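Local coordinates for extracellular protein containing a SCP domain (Bacillus anthracis, PDB 4IFA) that is of unknown function but is an extracellular protein with an SCP (cysteine-rich secretory protein family) domain, a vaccine candidate possibly involved in virulence, at residues A[229-234]-A[314-319]. Numbering follows the deposited sequence. Where two conformers were deposited one is given.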
ATOM      1  N   ASN A 229      -4.288   1.142  10.019  1.00 17.50           N
ATOM      2  CA  ASN A 229      -5.120   0.494  11.021  1.00 17.99           C
ATOM      3  C   ASN A 229      -4.992  -1.042  10.956  1.00 19.58           C
ATOM      4  O   ASN A 229      -5.094  -1.704  11.982  1.00 18.81           O
ATOM      5  CB  ASN A 229      -6.548   0.982  11.011  1.00 19.46           C
ATOM      6  CG  ASN A 229      -6.704   2.296  11.730  1.00 18.71           C
ATOM      7  OD1 ASN A 229      -5.979   2.542  12.692  1.00 19.72           O
ATOM      8  ND2 ASN A 229      -7.644   3.132  11.299  1.00 22.43           N
ATOM      9  N   ILE A 230      -4.734  -1.607   9.777  1.00 18.07           N
ATOM     10  CA  ILE A 230      -4.434  -3.044   9.670  1.00 17.78           C
ATOM     11  C   ILE A 230      -3.144  -3.371  10.434  1.00 18.17           C
ATOM     12  O   ILE A 230      -3.075  -4.363  11.158  1.00 19.38           O
ATOM     13  CB  ILE A 230      -4.397  -3.484   8.205  1.00 19.29           C
ATOM     14  CG1 ILE A 230      -5.837  -3.473   7.691  1.00 23.17           C
ATOM     15  CG2 ILE A 230      -3.717  -4.848   8.039  1.00 20.52           C
ATOM     16  CD1 ILE A 230      -6.001  -3.859   6.281  1.00 26.74           C
ATOM     17  N   ILE A 231      -2.128  -2.518  10.289  1.00 16.96           N
ATOM     18  CA  ILE A 231      -0.927  -2.678  11.062  1.00 18.46           C
ATOM     19  C   ILE A 231      -1.239  -2.582  12.561  1.00 18.90           C
ATOM     20  O   ILE A 231      -0.738  -3.415  13.365  1.00 20.41           O
ATOM     21  CB  ILE A 231       0.116  -1.598  10.647  1.00 17.51           C
ATOM     22  CG1 ILE A 231       0.651  -1.878   9.259  1.00 18.63           C
ATOM     23  CG2 ILE A 231       1.281  -1.586  11.643  1.00 19.40           C
ATOM     24  CD1 ILE A 231       1.408  -0.723   8.604  1.00 18.55           C
ATOM     25  N   ARG A 232      -2.001  -1.576  12.967  1.00 19.24           N
ATOM     26  CA  ARG A 232      -2.349  -1.400  14.407  1.00 19.90           C
ATOM     27  C   ARG A 232      -3.018  -2.689  14.926  1.00 20.40           C
ATOM     28  O   ARG A 232      -2.645  -3.235  15.978  1.00 21.12           O
ATOM     29  CB  ARG A 232      -3.265  -0.213  14.685  1.00 20.53           C
ATOM     30  CG  ARG A 232      -2.865   1.181  14.209  1.00 23.92           C
ATOM     31  CD  ARG A 232      -1.916   1.862  15.055  1.00 23.37           C
ATOM     32  NE  ARG A 232      -2.458   2.275  16.349  1.00 20.90           N
ATOM     33  CZ  ARG A 232      -1.785   3.024  17.218  1.00 22.94           C
ATOM     34  NH1 ARG A 232      -0.576   3.444  16.921  1.00 22.72           N
ATOM     35  NH2 ARG A 232      -2.351   3.349  18.381  1.00 22.47           N
ATOM     36  N   SER A 233      -3.992  -3.199  14.194  1.00 20.38           N
ATOM     37  CA  SER A 233      -4.695  -4.411  14.595  1.00 21.20           C
ATOM     38  C   SER A 233      -3.756  -5.615  14.733  1.00 20.37           C
ATOM     39  O   SER A 233      -3.849  -6.374  15.693  1.00 22.33           O
ATOM     40  CB  SER A 233      -5.840  -4.688  13.606  1.00 21.83           C
ATOM     41  OG  SER A 233      -6.658  -5.761  14.040  1.00 27.38           O
ATOM     42  N   ARG A 234      -2.856  -5.765  13.764  0.50 19.73           N
ATOM     43  CA  ARG A 234      -1.880  -6.849  13.746  0.50 20.00           C
ATOM     44  C   ARG A 234      -1.035  -6.855  15.039  0.50 20.95           C
ATOM     45  O   ARG A 234      -0.691  -7.918  15.581  0.50 23.38           O
ATOM     46  CB  ARG A 234      -0.969  -6.635  12.532  0.50 19.55           C
ATOM     47  CG  ARG A 234       0.039  -7.711  12.248  0.50 18.58           C
ATOM     48  CD  ARG A 234       0.976  -7.289  11.080  0.50 17.09           C
ATOM     49  NE  ARG A 234       0.228  -6.901   9.850  0.50 17.09           N
ATOM     50  CZ  ARG A 234       0.638  -5.963   8.977  0.50 18.65           C
ATOM     51  NH1 ARG A 234       1.758  -5.298   9.208  0.50 15.10           N
ATOM     52  NH2 ARG A 234      -0.074  -5.607   7.894  0.50 17.43           N
ATOM     53  N   ASN A 314       6.371   5.453  15.129  1.00 20.67           N
ATOM     54  CA  ASN A 314       5.139   6.228  15.104  1.00 20.71           C
ATOM     55  C   ASN A 314       3.934   5.343  14.798  1.00 20.18           C
ATOM     56  O   ASN A 314       2.900   5.432  15.468  1.00 21.56           O
ATOM     57  CB  ASN A 314       5.205   7.376  14.098  1.00 20.29           C
ATOM     58  CG  ASN A 314       6.122   8.481  14.517  1.00 22.36           C
ATOM     59  OD1 ASN A 314       6.186   8.846  15.708  1.00 23.22           O
ATOM     60  ND2 ASN A 314       6.822   9.043  13.548  1.00 21.60           N
ATOM     61  N   LEU A 315       4.091   4.427  13.835  1.00 19.60           N
ATOM     62  CA  LEU A 315       3.011   3.494  13.518  1.00 19.88           C
ATOM     63  C   LEU A 315       2.526   2.718  14.712  1.00 20.43           C
ATOM     64  O   LEU A 315       1.343   2.467  14.876  1.00 20.79           O
ATOM     65  CB  LEU A 315       3.467   2.487  12.461  1.00 18.93           C
ATOM     66  CG  LEU A 315       3.709   3.056  11.072  1.00 18.37           C
ATOM     67  CD1 LEU A 315       4.406   1.994  10.193  1.00 19.75           C
ATOM     68  CD2 LEU A 315       2.451   3.538  10.347  1.00 20.43           C
ATOM     69  N   LEU A 316       3.460   2.336  15.579  1.00 18.85           N
ATOM     70  CA  LEU A 316       3.164   1.420  16.685  1.00 21.74           C
ATOM     71  C   LEU A 316       3.016   2.093  18.044  1.00 22.15           C
ATOM     72  O   LEU A 316       2.941   1.425  19.066  1.00 23.84           O
ATOM     73  CB  LEU A 316       4.231   0.303  16.764  1.00 22.48           C
ATOM     74  CG  LEU A 316       4.409  -0.550  15.509  1.00 22.06           C
ATOM     75  CD1 LEU A 316       5.416  -1.664  15.747  1.00 22.99           C
ATOM     76  CD2 LEU A 316       3.086  -1.087  15.007  1.00 21.91           C
ATOM     77  N   ASN A 317       2.924   3.422  18.058  1.00 21.64           N
ATOM     78  CA  ASN A 317       2.826   4.131  19.327  1.00 22.40           C
ATOM     79  C   ASN A 317       1.416   4.100  19.861  1.00 22.83           C
ATOM     80  O   ASN A 317       0.516   4.687  19.279  1.00 23.32           O
ATOM     81  CB  ASN A 317       3.317   5.573  19.163  1.00 23.13           C
ATOM     82  CG  ASN A 317       3.478   6.292  20.498  1.00 24.22           C
ATOM     83  OD1 ASN A 317       3.005   5.840  21.550  1.00 24.38           O
ATOM     84  ND2 ASN A 317       4.184   7.419  20.461  1.00 25.84           N
ATOM     85  N   GLU A 318       1.210   3.409  20.975  1.00 25.09           N
ATOM     86  CA  GLU A 318      -0.117   3.320  21.569  1.00 26.54           C
ATOM     87  C   GLU A 318      -0.631   4.689  22.078  1.00 28.41           C
ATOM     88  O   GLU A 318      -1.850   4.876  22.277  1.00 29.08           O
ATOM     89  CB  GLU A 318      -0.120   2.285  22.714  1.00 30.98           C
ATOM     90  CG  GLU A 318      -1.520   2.000  23.294  1.00 36.19           C
ATOM     91  CD  GLU A 318      -1.601   0.689  24.064  1.00 48.19           C
ATOM     92  OE1 GLU A 318      -0.611   0.345  24.759  1.00 54.59           O
ATOM     93  OE2 GLU A 318      -2.660   0.007  23.984  1.00 50.86           O
ATOM     94  N   GLN A 319       0.275   5.639  22.311  1.00 25.54           N
ATOM     95  CA  GLN A 319      -0.139   6.967  22.802  1.00 26.08           C
ATOM     96  C   GLN A 319      -1.010   7.723  21.776  1.00 24.48           C
ATOM     97  O   GLN A 319      -1.814   8.585  22.171  1.00 25.04           O
ATOM     98  CB  GLN A 319       1.073   7.850  23.148  1.00 26.68           C
ATOM     99  CG  GLN A 319       1.956   7.418  24.315  1.00 29.23           C
ATOM    100  CD  GLN A 319       3.306   8.166  24.336  1.00 31.48           C
ATOM    101  OE1 GLN A 319       3.839   8.522  23.289  1.00 33.63           O
ATOM    102  NE2 GLN A 319       3.878   8.374  25.533  1.00 33.06           N
TER
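Arg232 reaches from helix 210-234 to the backbone at the C-terminal end of helix 309-315, donating to the carbonyl oxygens of its last residue, Leu315, and of Asn317 in the turn that follows. NH1 donates to Leu315 O at 3.0 Å and to Asn317 O at 2.9 Å, both lying at the guanidinium edge in its plane. NH2 adds a longer, more bent bond to Asn317 O (3.3 Å, N-H...O 135°), and this one oxygen thus takes both terminal nitrogens on the same face of its carbonyl plane. Bends at chi2 (-81°) and chi3 (-70°) fold the chain and turn the guanidinium edge toward the two carbonyls; CD itself lies 3.3 Å from Leu315 O. NE donates to Pro238 O, another backbone acceptor, which helps fix the rotation of the group. Beyond the bonded carbonyl, Asn317 OD1 accepts from Gln319 N in an Asx turn, while its ND2 donates to Gln319 OE1. Beside this polar grip, Ile231 CG2 meets Leu316 CD2 at 3.9 Å, the two side chains crossing at about a right angle. The end of helix 210-234 is thereby joined to helix 309-315 and the loop after it: Ile231 and Leu315 share Leu302 of helix 298-306, and Leu315 continues onto Phe336 of strand 331-338 and Asn290 of strand 286-293.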